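Geranyltranstransferase (Legionella pneumophila subsp. pneumophila, PDB 3LOM) probably catalyses the magnesium-dependent condensation of isopentenyl diphosphate with allylic diphosphates, making farnesyl diphosphate in isoprenoid biosynthesis. Local coordinates at residues 62-67 / 286-291; 56-61 / 73-78; 192-197 / 218-223; 224-229 / 299-304. All coordinates share one frame; numbering follows the deposited sequence.

The first opening, on helix 53-64, is that of contact 2, which closes over a short connection onto helix 69-91 and makes an antiparallel hairpin. Before it closes, 62-67 opens contact 1, whose partner 286-291 comes only at the start of helix 289-303, so contacts 1 and 2 cross. Inside the long loop of contact 1 nests contact 3, pairing helices 178-201 and 209-236. Contact 4 opens next, at 224-229, and ends at 299-304, crossing contact 1. F197 packs on L57 and A61, joining contacts 3 and 2; L291 touches L60 and Y218, tying contact 1 to both; I193 reaches F226 of contact 4. Together they tie helices 53-64, 69-91, 178-201, 209-236 and 289-303 to one another.

Contact 1. Residues 62-67 / 286-291; sequences GDLIDV and SKAAAL
K287 stretches across the end of helix 53-64 and reaches L64 and D66 with its ammonium group. With CG anti to the backbone N (chi1 -164°) and the rest of the chain extended, the side chain leaves 286-291 as a straight arm. CB makes no close approach to 62-67, and CG only brushes L64, 4.4 Å from its CD2. CD comes to 4.1 Å of L64 O. At CE the surroundings turn polar: this carbon lies 3.5 Å from L64 O and equally near D66 OD2, with D63 O a little farther off. NZ then makes two hydrogen bonds. K287 NZ lies 2.9 Å from L64 O, well above the carbonyl plane. The bond from K287 NZ to D66 OD1, at 2.7 Å, is also a salt bridge and arrives on the syn side of the carboxylate, tilted 35° from its plane.

Both acceptor residues lie in a Schellman motif at the helix end: V67 N bonds to G62 O and D66 N to D63 O, and D66, at positive phi, is the C-prime residue that ends the helix. A lysine here should interact favourably with the negative end of the helix dipole as well as with D66.

Deeper in, the contact is apolar. L64 divides its branches, CD2 lying 3.8 Å from A288 CB while CD1 meets L291 CD2, the two leucines crossing at about a right angle. F284 also touches L64, and L291 continues onto L57 and L60 of helix 53-64 and Y218 of helix 209-236.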
loop_
_atom_site.group_PDB
_atom_site.type_symbol
_atom_site.label_atom_id
_atom_site.label_comp_id
_atom_site.label_asym_id
_atom_site.label_seq_id
_atom_site.Cartn_x
_atom_site.Cartn_y
_atom_site.Cartn_z
ATOM N N GLY A 62 -9.603 -17.160 14.778
ATOM C CA GLY A 62 -9.226 -18.250 13.882
ATOM C C GLY A 62 -9.360 -19.624 14.515
ATOM O O GLY A 62 -9.679 -20.598 13.833
ATOM N N ASP A 63 -9.111 -19.688 15.823
ATOM C CA ASP A 63 -9.298 -20.898 16.619
ATOM C C ASP A 63 -10.762 -21.291 16.719
ATOM O O ASP A 63 -11.091 -22.474 16.635
ATOM C CB ASP A 63 -8.736 -20.705 18.030
ATOM C CG ASP A 63 -7.303 -21.182 18.162
ATOM O OD1 ASP A 63 -6.662 -21.488 17.131
ATOM O OD2 ASP A 63 -6.816 -21.253 19.310
ATOM N N LEU A 64 -11.624 -20.287 16.889
ATOM C CA LEU A 64 -13.066 -20.487 17.049
ATOM C C LEU A 64 -13.705 -21.209 15.870
ATOM O O LEU A 64 -14.595 -22.038 16.060
ATOM C CB LEU A 64 -13.769 -19.153 17.296
ATOM C CG LEU A 64 -13.562 -18.529 18.678
ATOM C CD1 LEU A 64 -14.040 -17.085 18.703
ATOM C CD2 LEU A 64 -14.260 -19.344 19.742
ATOM N N ILE A 65 -13.236 -20.907 14.663
ATOM C CA ILE A 65 -13.684 -21.633 13.473
ATOM C C ILE A 65 -12.620 -22.600 12.932
ATOM O O ILE A 65 -12.681 -23.022 11.769
ATOM C CB ILE A 65 -14.243 -20.684 12.362
ATOM C CG1 ILE A 65 -13.168 -19.723 11.833
ATOM C CG2 ILE A 65 -15.460 -19.928 12.886
ATOM C CD1 ILE A 65 -13.589 -18.970 10.587
ATOM N N ASP A 66 -11.662 -22.942 13.797
ATOM C CA ASP A 66 -10.662 -24.002 13.561
ATOM C C ASP A 66 -9.883 -23.920 12.236
ATOM O O ASP A 66 -9.672 -24.938 11.568
ATOM C CB ASP A 66 -11.300 -25.393 13.725
ATOM C CG ASP A 66 -11.942 -25.587 15.086
ATOM O OD1 ASP A 66 -13.132 -25.957 15.124
ATOM O OD2 ASP A 66 -11.266 -25.366 16.116
ATOM N N VAL A 67 -9.461 -22.718 11.856
ATOM C CA VAL A 67 -8.647 -22.566 10.647
ATOM C C VAL A 67 -7.161 -22.801 10.976
ATOM O O VAL A 67 -6.736 -22.617 12.124
ATOM C CB VAL A 67 -8.932 -21.216 9.901
ATOM C CG1 VAL A 67 -8.433 -20.034 10.688
ATOM C CG2 VAL A 67 -8.358 -21.226 8.480
ATOM N N SER A 286 -17.781 -22.572 25.810
ATOM C CA SER A 286 -16.515 -22.811 26.515
ATOM C C SER A 286 -15.300 -22.734 25.594
ATOM O O SER A 286 -14.182 -22.502 26.056
ATOM C CB SER A 286 -16.536 -24.166 27.231
ATOM O OG SER A 286 -17.222 -24.084 28.467
ATOM N N LYS A 287 -15.532 -22.935 24.297
ATOM C CA LYS A 287 -14.502 -22.808 23.264
ATOM C C LYS A 287 -13.980 -21.365 23.147
ATOM O O LYS A 287 -12.838 -21.141 22.741
ATOM C CB LYS A 287 -15.064 -23.284 21.922
ATOM C CG LYS A 287 -14.027 -23.569 20.850
ATOM C CD LYS A 287 -14.687 -24.073 19.586
ATOM C CE LYS A 287 -13.659 -24.387 18.512
ATOM N NZ LYS A 287 -14.319 -24.691 17.214
ATOM N N ALA A 288 -14.815 -20.398 23.528
ATOM C CA ALA A 288 -14.474 -18.977 23.455
ATOM C C ALA A 288 -13.848 -18.412 24.729
ATOM O O ALA A 288 -13.573 -17.210 24.797
ATOM C CB ALA A 288 -15.707 -18.161 23.070
ATOM N N ALA A 289 -13.608 -19.273 25.723
ATOM C CA ALA A 289 -13.134 -18.844 27.052
ATOM C C ALA A 289 -11.787 -18.120 27.034
ATOM O O ALA A 289 -11.488 -17.332 27.937
ATOM C CB ALA A 289 -13.091 -20.025 28.018
ATOM N N ALA A 290 -10.989 -18.401 26.003
ATOM C CA ALA A 290 -9.725 -17.711 25.767
ATOM C C ALA A 290 -9.973 -16.247 25.406
ATOM O O ALA A 290 -9.364 -15.344 25.988
ATOM C CB ALA A 290 -8.940 -18.413 24.665
ATOM N N LEU A 291 -10.884 -16.032 24.457
ATOM C CA LEU A 291 -11.229 -14.695 23.975
ATOM C C LEU A 291 -11.984 -13.870 25.014
ATOM O O LEU A 291 -11.789 -12.659 25.098
ATOM C CB LEU A 291 -12.031 -14.789 22.670
ATOM C CG LEU A 291 -12.393 -13.521 21.880
ATOM C CD1 LEU A 291 -11.229 -12.538 21.749
ATOM C CD2 LEU A 291 -12.919 -13.908 20.505
#

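Contact 2. Residues 56-61 / 73-78; sequences ILVYLA and DIIAAA
V58 and A76 form the close-packed part of this antiparallel pair of helices, whose segment axes approach to 8.9 Å at 153°. V58 points at the facing helix, and its CG1, anti to the backbone N (chi1 167°), lies 3.8 Å from A76 CB and 4.1 Å from I75 CG2. The small methyl of A76 lets the backbones come near here; CE2 of the Y59 ring touches the same methyl, A76 CB, more loosely, at 4.3 Å.

On the other flank the contact is polar and hydrated, although still buried. Y59 lies across D73, ring and carboxylate planes 73° apart, and its OH donates to the anti lone pair of D73 OD1 over 2.6 Å. A water links the two residues a second time, donating to Y59 OH at 2.6 Å and to D73 O at 3.0 Å. Helix 5-28 closes over this side: Y16 stacks on the Y59 ring, and R19 NE forms a salt bridge with D73 OD1.

The phenol thus both gives and accepts a hydrogen bond, which should fix its rotation. Held by both Y59 and R19, D73 OD1 is well compensated within the protein, consistent with an aspartate that stays ionised despite its burial.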
loop_
_atom_site.group_PDB
_atom_site.type_symbol
_atom_site.label_atom_id
_atom_site.label_comp_id
_atom_site.label_asym_id
_atom_site.label_seq_id
_atom_site.Cartn_x
_atom_site.Cartn_y
_atom_site.Cartn_z
ATOM N N ILE A 56 -3.467 -11.105 17.860
ATOM C CA ILE A 56 -4.095 -11.960 18.863
ATOM C C ILE A 56 -5.558 -12.257 18.513
ATOM O O ILE A 56 -5.989 -13.414 18.570
ATOM C CB ILE A 56 -4.002 -11.339 20.281
ATOM C CG1 ILE A 56 -2.538 -11.078 20.658
ATOM C CG2 ILE A 56 -4.661 -12.255 21.318
ATOM C CD1 ILE A 56 -2.349 -10.130 21.842
ATOM N N LEU A 57 -6.296 -11.216 18.125
ATOM C CA LEU A 57 -7.698 -11.351 17.714
ATOM C C LEU A 57 -7.838 -12.268 16.513
ATOM O O LEU A 57 -8.741 -13.093 16.480
ATOM C CB LEU A 57 -8.324 -9.987 17.410
ATOM C CG LEU A 57 -8.508 -9.030 18.587
ATOM C CD1 LEU A 57 -8.766 -7.616 18.081
ATOM C CD2 LEU A 57 -9.614 -9.496 19.531
ATOM N N VAL A 58 -6.929 -12.128 15.548
ATOM C CA VAL A 58 -6.806 -13.067 14.428
ATOM C C VAL A 58 -6.606 -14.521 14.883
ATOM O O VAL A 58 -7.264 -15.430 14.370
ATOM C CB VAL A 58 -5.667 -12.634 13.472
ATOM C CG1 VAL A 58 -5.288 -13.736 12.486
ATOM C CG2 VAL A 58 -6.085 -11.407 12.728
ATOM N N TYR A 59 -5.717 -14.726 15.855
ATOM C CA TYR A 59 -5.433 -16.067 16.370
ATOM C C TYR A 59 -6.622 -16.660 17.107
ATOM O O TYR A 59 -6.972 -17.812 16.885
ATOM C CB TYR A 59 -4.199 -16.066 17.281
ATOM C CG TYR A 59 -2.885 -15.981 16.530
ATOM C CD1 TYR A 59 -2.582 -16.888 15.514
ATOM C CD2 TYR A 59 -1.937 -15.009 16.849
ATOM C CE1 TYR A 59 -1.379 -16.820 14.823
ATOM C CE2 TYR A 59 -0.729 -14.933 16.162
ATOM C CZ TYR A 59 -0.458 -15.842 15.153
ATOM O OH TYR A 59 0.733 -15.776 14.471
ATOM N N LEU A 60 -7.247 -15.853 17.960
ATOM C CA LEU A 60 -8.364 -16.301 18.788
ATOM C C LEU A 60 -9.661 -16.528 18.008
ATOM O O LEU A 60 -10.390 -17.485 18.283
ATOM C CB LEU A 60 -8.589 -15.333 19.947
ATOM C CG LEU A 60 -7.489 -15.344 21.008
ATOM C CD1 LEU A 60 -7.851 -14.445 22.173
ATOM C CD2 LEU A 60 -7.234 -16.761 21.489
ATOM N N ALA A 61 -9.931 -15.657 17.036
ATOM C CA ALA A 61 -11.080 -15.817 16.148
ATOM C C ALA A 61 -10.859 -16.966 15.177
ATOM O O ALA A 61 -11.809 -17.655 14.798
ATOM C CB ALA A 61 -11.362 -14.529 15.385
ATOM N N ASP A 73 -0.920 -17.139 11.037
ATOM C CA ASP A 73 0.362 -16.425 11.112
ATOM C C ASP A 73 0.468 -15.349 10.042
ATOM O O ASP A 73 0.855 -14.214 10.331
ATOM C CB ASP A 73 1.541 -17.395 10.945
ATOM C CG ASP A 73 1.701 -18.343 12.118
ATOM O OD1 ASP A 73 1.469 -17.923 13.272
ATOM O OD2 ASP A 73 2.073 -19.513 11.881
ATOM N N ILE A 74 0.113 -15.732 8.818
ATOM C CA ILE A 74 0.194 -14.878 7.638
ATOM C C ILE A 74 -0.779 -13.706 7.726
ATOM O O ILE A 74 -0.380 -12.554 7.507
ATOM C CB ILE A 74 -0.072 -15.692 6.350
ATOM C CG1 ILE A 74 0.939 -16.837 6.237
ATOM C CG2 ILE A 74 -0.020 -14.798 5.115
ATOM C CD1 ILE A 74 0.466 -18.008 5.400
ATOM N N ILE A 75 -2.037 -14.007 8.065
ATOM C CA ILE A 75 -3.093 -12.990 8.162
ATOM C C ILE A 75 -2.764 -11.953 9.229
ATOM O O ILE A 75 -2.863 -10.747 8.974
ATOM C CB ILE A 75 -4.511 -13.611 8.394
ATOM C CG1 ILE A 75 -4.906 -14.502 7.208
ATOM C CG2 ILE A 75 -5.564 -12.507 8.615
ATOM C CD1 ILE A 75 -6.253 -15.206 7.351
ATOM N N ALA A 76 -2.332 -12.433 10.395
ATOM C CA ALA A 76 -1.915 -11.588 11.518
ATOM C C ALA A 76 -0.673 -10.730 11.236
ATOM O O ALA A 76 -0.536 -9.633 11.786
ATOM C CB ALA A 76 -1.676 -12.449 12.742
ATOM N N ALA A 77 0.228 -11.236 10.396
ATOM C CA ALA A 77 1.428 -10.500 10.018
ATOM C C ALA A 77 1.049 -9.332 9.123
ATOM O O ALA A 77 1.482 -8.200 9.353
ATOM C CB ALA A 77 2.425 -11.413 9.307
ATOM N N ALA A 78 0.230 -9.627 8.113
ATOM C CA ALA A 78 -0.299 -8.627 7.188
ATOM C C ALA A 78 -1.087 -7.533 7.896
ATOM O O ALA A 78 -0.955 -6.354 7.565
ATOM C CB ALA A 78 -1.151 -9.293 6.153
HETATM O O HOH W 1 1.757 -13.713 13.177
#

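Contact 3. Residues 192-197 / 218-223; sequences LILACF and YGKHIG
Aliphatic packing opens the contact, I193 and I222 crossing at about a right angle with their CG2 atoms 3.8 Å apart. I193 CD1 extends beyond to the backbone of G223, 3.7 Å from its CA. L194 lies on the exposed flank, where its CD1 rests against the main chain, 3.6 Å from K220 N, and against the CG of the K220 side chain.

Two glycines provide backbone surface for these contacts. At G219 the two segments come closest, its CA 5.1 Å from L194 CA, and the F197 ring lies against this bare position: CE2 is 3.6 Å from G219 CA, and G219 N sits over one face, toward the rim.

The aromatic pair is oblique. F197 CZ approaches the edge of the Y218 ring, 3.5 Å from CD2, with the ring planes 76° apart. With CG opposite the backbone N and beside the carbonyl carbon (chi1 -178°), the Y218 ring presents its CD2 edge to F197.

The two helices, neighbours in the all-helical isoprenoid synthase fold, run antiparallel at 150°. Cohesion rests mainly on dispersion and close fit, with no polar bond between the two segments, the polar end of Y218 being turned to T295 of helix 289-303, to which its OH is hydrogen-bonded.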
loop_
_atom_site.group_PDB
_atom_site.type_symbol
_atom_site.label_atom_id
_atom_site.label_comp_id
_atom_site.label_asym_id
_atom_site.label_seq_id
_atom_site.Cartn_x
_atom_site.Cartn_y
_atom_site.Cartn_z
ATOM N N LEU A 192 -10.512 -1.752 10.361
ATOM C CA LEU A 192 -9.299 -2.571 10.429
ATOM C C LEU A 192 -9.422 -3.651 11.503
ATOM O O LEU A 192 -9.064 -4.795 11.261
ATOM C CB LEU A 192 -8.037 -1.723 10.640
ATOM C CG LEU A 192 -6.716 -2.408 10.262
ATOM C CD1 LEU A 192 -6.629 -2.627 8.749
ATOM C CD2 LEU A 192 -5.503 -1.629 10.775
ATOM N N ILE A 193 -9.932 -3.276 12.677
ATOM C CA ILE A 193 -10.278 -4.238 13.733
ATOM C C ILE A 193 -11.294 -5.284 13.252
ATOM O O ILE A 193 -11.143 -6.479 13.537
ATOM C CB ILE A 193 -10.752 -3.524 15.015
ATOM C CG1 ILE A 193 -9.550 -2.856 15.691
ATOM C CG2 ILE A 193 -11.425 -4.500 15.976
ATOM C CD1 ILE A 193 -9.888 -1.737 16.649
ATOM N N LEU A 194 -12.290 -4.830 12.491
ATOM C CA LEU A 194 -13.290 -5.709 11.885
ATOM C C LEU A 194 -12.657 -6.665 10.872
ATOM O O LEU A 194 -13.056 -7.831 10.780
ATOM C CB LEU A 194 -14.379 -4.870 11.209
ATOM C CG LEU A 194 -15.838 -5.327 11.190
ATOM C CD1 LEU A 194 -16.298 -5.814 12.563
ATOM C CD2 LEU A 194 -16.719 -4.176 10.701
ATOM N N ALA A 195 -11.660 -6.167 10.135
ATOM C CA ALA A 195 -10.895 -6.979 9.180
ATOM C C ALA A 195 -10.218 -8.230 9.782
ATOM O O ALA A 195 -10.029 -9.215 9.072
ATOM C CB ALA A 195 -9.883 -6.123 8.442
ATOM N N CYS A 196 -9.881 -8.194 11.076
ATOM C CA CYS A 196 -9.321 -9.362 11.781
ATOM C C CYS A 196 -10.259 -10.549 11.703
ATOM O O CYS A 196 -9.845 -11.669 11.412
ATOM C CB CYS A 196 -9.061 -9.058 13.258
ATOM S SG CYS A 196 -7.950 -7.689 13.578
ATOM N N PHE A 197 -11.533 -10.272 11.952
ATOM C CA PHE A 197 -12.572 -11.278 11.945
ATOM C C PHE A 197 -12.981 -11.612 10.512
ATOM O O PHE A 197 -13.192 -12.778 10.181
ATOM C CB PHE A 197 -13.747 -10.797 12.795
ATOM C CG PHE A 197 -13.339 -10.329 14.168
ATOM C CD1 PHE A 197 -13.243 -11.228 15.221
ATOM C CD2 PHE A 197 -13.030 -8.990 14.404
ATOM C CE1 PHE A 197 -12.851 -10.801 16.487
ATOM C CE2 PHE A 197 -12.629 -8.558 15.659
ATOM C CZ PHE A 197 -12.545 -9.461 16.706
ATOM N N TYR A 218 -19.069 -8.834 17.810
ATOM C CA TYR A 218 -17.913 -8.702 18.706
ATOM C C TYR A 218 -16.937 -7.651 18.168
ATOM O O TYR A 218 -16.559 -6.741 18.894
ATOM C CB TYR A 218 -17.198 -10.045 18.938
ATOM C CG TYR A 218 -16.025 -9.934 19.897
ATOM C CD1 TYR A 218 -16.225 -9.901 21.275
ATOM C CD2 TYR A 218 -14.713 -9.844 19.423
ATOM C CE1 TYR A 218 -15.153 -9.782 22.158
ATOM C CE2 TYR A 218 -13.632 -9.726 20.297
ATOM C CZ TYR A 218 -13.861 -9.698 21.659
ATOM O OH TYR A 218 -12.801 -9.582 22.521
ATOM N N GLY A 219 -16.577 -7.780 16.889
ATOM C CA GLY A 219 -15.700 -6.836 16.192
ATOM C C GLY A 219 -16.095 -5.366 16.182
ATOM O O GLY A 219 -15.244 -4.499 16.412
ATOM N N LYS A 220 -17.370 -5.081 15.909
ATOM C CA LYS A 220 -17.869 -3.698 15.881
ATOM C C LYS A 220 -17.798 -3.071 17.255
ATOM O O LYS A 220 -17.340 -1.939 17.408
ATOM C CB LYS A 220 -19.315 -3.636 15.377
ATOM C CG LYS A 220 -19.452 -3.685 13.864
ATOM C CD LYS A 220 -20.856 -4.099 13.449
ATOM C CE LYS A 220 -20.876 -4.599 12.008
ATOM N NZ LYS A 220 -22.109 -5.379 11.699
ATOM N N HIS A 221 -18.251 -3.813 18.258
ATOM C CA HIS A 221 -18.323 -3.263 19.600
ATOM C C HIS A 221 -16.962 -3.177 20.276
ATOM O O HIS A 221 -16.737 -2.287 21.090
ATOM C CB HIS A 221 -19.362 -4.011 20.442
ATOM C CG HIS A 221 -20.769 -3.780 19.983
ATOM N ND1 HIS A 221 -21.568 -2.790 20.508
ATOM C CD2 HIS A 221 -21.501 -4.378 19.013
ATOM C CE1 HIS A 221 -22.738 -2.797 19.894
ATOM N NE2 HIS A 221 -22.725 -3.755 18.985
ATOM N N ILE A 222 -16.047 -4.073 19.910
ATOM C CA ILE A 222 -14.695 -4.046 20.473
ATOM C C ILE A 222 -13.853 -2.880 19.906
ATOM O O ILE A 222 -13.160 -2.193 20.655
ATOM C CB ILE A 222 -14.006 -5.455 20.412
ATOM C CG1 ILE A 222 -13.136 -5.696 21.643
ATOM C CG2 ILE A 222 -13.279 -5.723 19.087
ATOM C CD1 ILE A 222 -13.908 -6.225 22.824
ATOM N N GLY A 223 -13.980 -2.629 18.601
ATOM C CA GLY A 223 -13.304 -1.516 17.935
ATOM C C GLY A 223 -13.800 -0.149 18.366
ATOM O O GLY A 223 -13.041 0.825 18.390
#

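Contact 4. Residues 224-229 / 299-304; sequences LVFQMQ and QNRSNL
Q229 sets its amide over the guanidinium of R301, CD above one face and offset toward the rim, the two planes 48° apart. OE1 is 3.7 Å from R301 NH1, and the side chains cross at about a right angle. At the other end of the amide, NE2 lies 3.5 Å from S302 CB. Both ends of the amide also have partners beyond the two segments: OE1 accepts a hydrogen bond from Y274 on helix 263-279, and NE2 donates to the carbonyl of L298, so the group is held at a set rotation.

R301 has CG between the backbone N and the carbonyl carbon (chi1 38°), and its chain bends at chi3, which brings the guanidinium to F226, whose CD1 meets its edge 4.2 Å from NH1.

The segment axes, 10.5 Å apart, run nearly parallel at 20°, and the second helix is kinked at residues 301 and 302. R301 NH2 also makes a long, weak ion pair with D230, the residue after Q229. D230 begins a DDxxD sequence matching the second aspartate-rich motif of the polyprenyl synthase family, which in relatives binds magnesium, so this contact packs the C-terminal helix beside the probable metal site.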
loop_
_atom_site.group_PDB
_atom_site.type_symbol
_atom_site.label_atom_id
_atom_site.label_comp_id
_atom_site.label_asym_id
_atom_site.label_seq_id
_atom_site.Cartn_x
_atom_site.Cartn_y
_atom_site.Cartn_z
ATOM N N LEU A 224 -15.082 -0.086 18.710
ATOM C CA LEU A 224 -15.701 1.124 19.224
ATOM C C LEU A 224 -15.269 1.389 20.663
ATOM O O LEU A 224 -14.828 2.493 20.990
ATOM C CB LEU A 224 -17.223 0.997 19.132
ATOM C CG LEU A 224 -18.155 2.042 19.741
ATOM C CD1 LEU A 224 -17.901 3.446 19.193
ATOM C CD2 LEU A 224 -19.596 1.623 19.497
ATOM N N VAL A 225 -15.378 0.368 21.509
ATOM C CA VAL A 225 -15.102 0.514 22.945
ATOM C C VAL A 225 -13.625 0.814 23.293
ATOM O O VAL A 225 -13.355 1.464 24.305
ATOM C CB VAL A 225 -15.682 -0.684 23.770
ATOM C CG1 VAL A 225 -14.758 -1.896 23.739
ATOM C CG2 VAL A 225 -16.012 -0.263 25.195
ATOM N N PHE A 226 -12.686 0.367 22.450
ATOM C CA PHE A 226 -11.257 0.690 22.632
ATOM C C PHE A 226 -11.039 2.199 22.571
ATOM O O PHE A 226 -10.314 2.772 23.390
ATOM C CB PHE A 226 -10.380 0.018 21.569
ATOM C CG PHE A 226 -10.226 -1.469 21.739
ATOM C CD1 PHE A 226 -10.469 -2.088 22.965
ATOM C CD2 PHE A 226 -9.806 -2.250 20.667
ATOM C CE1 PHE A 226 -10.321 -3.463 23.107
ATOM C CE2 PHE A 226 -9.651 -3.622 20.799
ATOM C CZ PHE A 226 -9.904 -4.230 22.020
ATOM N N GLN A 227 -11.701 2.827 21.602
ATOM C CA GLN A 227 -11.649 4.270 21.403
ATOM C C GLN A 227 -12.369 5.052 22.498
ATOM O O GLN A 227 -11.947 6.158 22.856
ATOM C CB GLN A 227 -12.226 4.618 20.034
ATOM C CG GLN A 227 -11.795 5.960 19.534
ATOM C CD GLN A 227 -10.287 6.095 19.390
ATOM O OE1 GLN A 227 -9.609 5.194 18.887
ATOM N NE2 GLN A 227 -9.756 7.229 19.836
ATOM N N MET A 228 -13.460 4.480 23.012
ATOM C CA MET A 228 -14.137 5.011 24.196
ATOM C C MET A 228 -13.178 4.990 25.388
ATOM O O MET A 228 -13.030 5.993 26.088
ATOM C CB MET A 228 -15.405 4.209 24.517
ATOM C CG MET A 228 -16.610 4.528 23.651
ATOM S SD MET A 228 -18.031 3.474 24.014
ATOM C CE MET A 228 -19.177 4.076 22.786
ATOM N N GLN A 229 -12.518 3.848 25.587
ATOM C CA GLN A 229 -11.525 3.675 26.650
ATOM C C GLN A 229 -10.365 4.658 26.542
ATOM O O GLN A 229 -9.978 5.262 27.540
ATOM C CB GLN A 229 -11.002 2.236 26.689
ATOM C CG GLN A 229 -11.955 1.258 27.369
ATOM C CD GLN A 229 -11.451 -0.171 27.345
ATOM O OE1 GLN A 229 -11.146 -0.720 26.288
ATOM N NE2 GLN A 229 -11.374 -0.785 28.516
ATOM N N GLN A 299 -11.221 -4.954 29.134
ATOM C CA GLN A 299 -12.196 -4.164 29.885
ATOM C C GLN A 299 -11.604 -3.569 31.166
ATOM O O GLN A 299 -11.880 -2.413 31.502
ATOM C CB GLN A 299 -13.444 -5.002 30.196
ATOM C CG GLN A 299 -14.537 -4.256 30.964
ATOM C CD GLN A 299 -15.880 -4.968 30.961
ATOM O OE1 GLN A 299 -16.895 -4.389 31.350
ATOM N NE2 GLN A 299 -15.896 -6.222 30.514
ATOM N N ASN A 300 -10.771 -4.347 31.854
ATOM C CA ASN A 300 -10.268 -3.974 33.183
ATOM C C ASN A 300 -9.152 -2.912 33.244
ATOM O O ASN A 300 -8.794 -2.462 34.337
ATOM C CB ASN A 300 -9.888 -5.222 33.999
ATOM C CG ASN A 300 -11.106 -6.031 34.450
ATOM O OD1 ASN A 300 -12.210 -5.887 33.913
ATOM N ND2 ASN A 300 -10.900 -6.900 35.434
ATOM N N ARG A 301 -8.615 -2.503 32.090
ATOM C CA ARG A 301 -7.691 -1.353 32.046
ATOM C C ARG A 301 -8.437 -0.011 32.082
ATOM O O ARG A 301 -7.821 1.056 32.041
ATOM C CB ARG A 301 -6.692 -1.426 30.873
ATOM C CG ARG A 301 -7.233 -1.975 29.562
ATOM C CD ARG A 301 -6.208 -1.865 28.438
ATOM N NE ARG A 301 -6.316 -0.595 27.719
ATOM C CZ ARG A 301 -6.968 -0.428 26.568
ATOM N NH1 ARG A 301 -7.577 -1.454 25.980
ATOM N NH2 ARG A 301 -7.011 0.772 26.000
ATOM N N SER A 302 -9.766 -0.092 32.161
ATOM C CA SER A 302 -10.637 1.043 32.442
ATOM C C SER A 302 -11.170 0.963 33.881
ATOM O O SER A 302 -11.496 1.985 34.488
ATOM C CB SER A 302 -11.801 1.071 31.447
ATOM O OG SER A 302 -12.692 2.139 31.716
ATOM N N ASN A 303 -11.245 -0.259 34.412
ATOM C CA ASN A 303 -11.747 -0.520 35.768
ATOM C C ASN A 303 -10.748 -0.241 36.890
ATOM O O ASN A 303 -11.152 -0.028 38.036
ATOM C CB ASN A 303 -12.250 -1.966 35.891
ATOM C CG ASN A 303 -13.712 -2.122 35.495
ATOM O OD1 ASN A 303 -14.508 -1.189 35.613
ATOM N ND2 ASN A 303 -14.073 -3.318 35.038
ATOM N N LEU A 304 -9.455 -0.241 36.556
ATOM C CA LEU A 304 -8.371 -0.060 37.539
ATOM C C LEU A 304 -8.323 1.335 38.175
ATOM O O LEU A 304 -7.644 1.543 39.186
ATOM C CB LEU A 304 -7.006 -0.417 36.927
ATOM C CG LEU A 304 -6.570 -1.889 36.919
ATOM C CD1 LEU A 304 -5.429 -2.100 35.933
ATOM C CD2 LEU A 304 -6.176 -2.377 38.316
#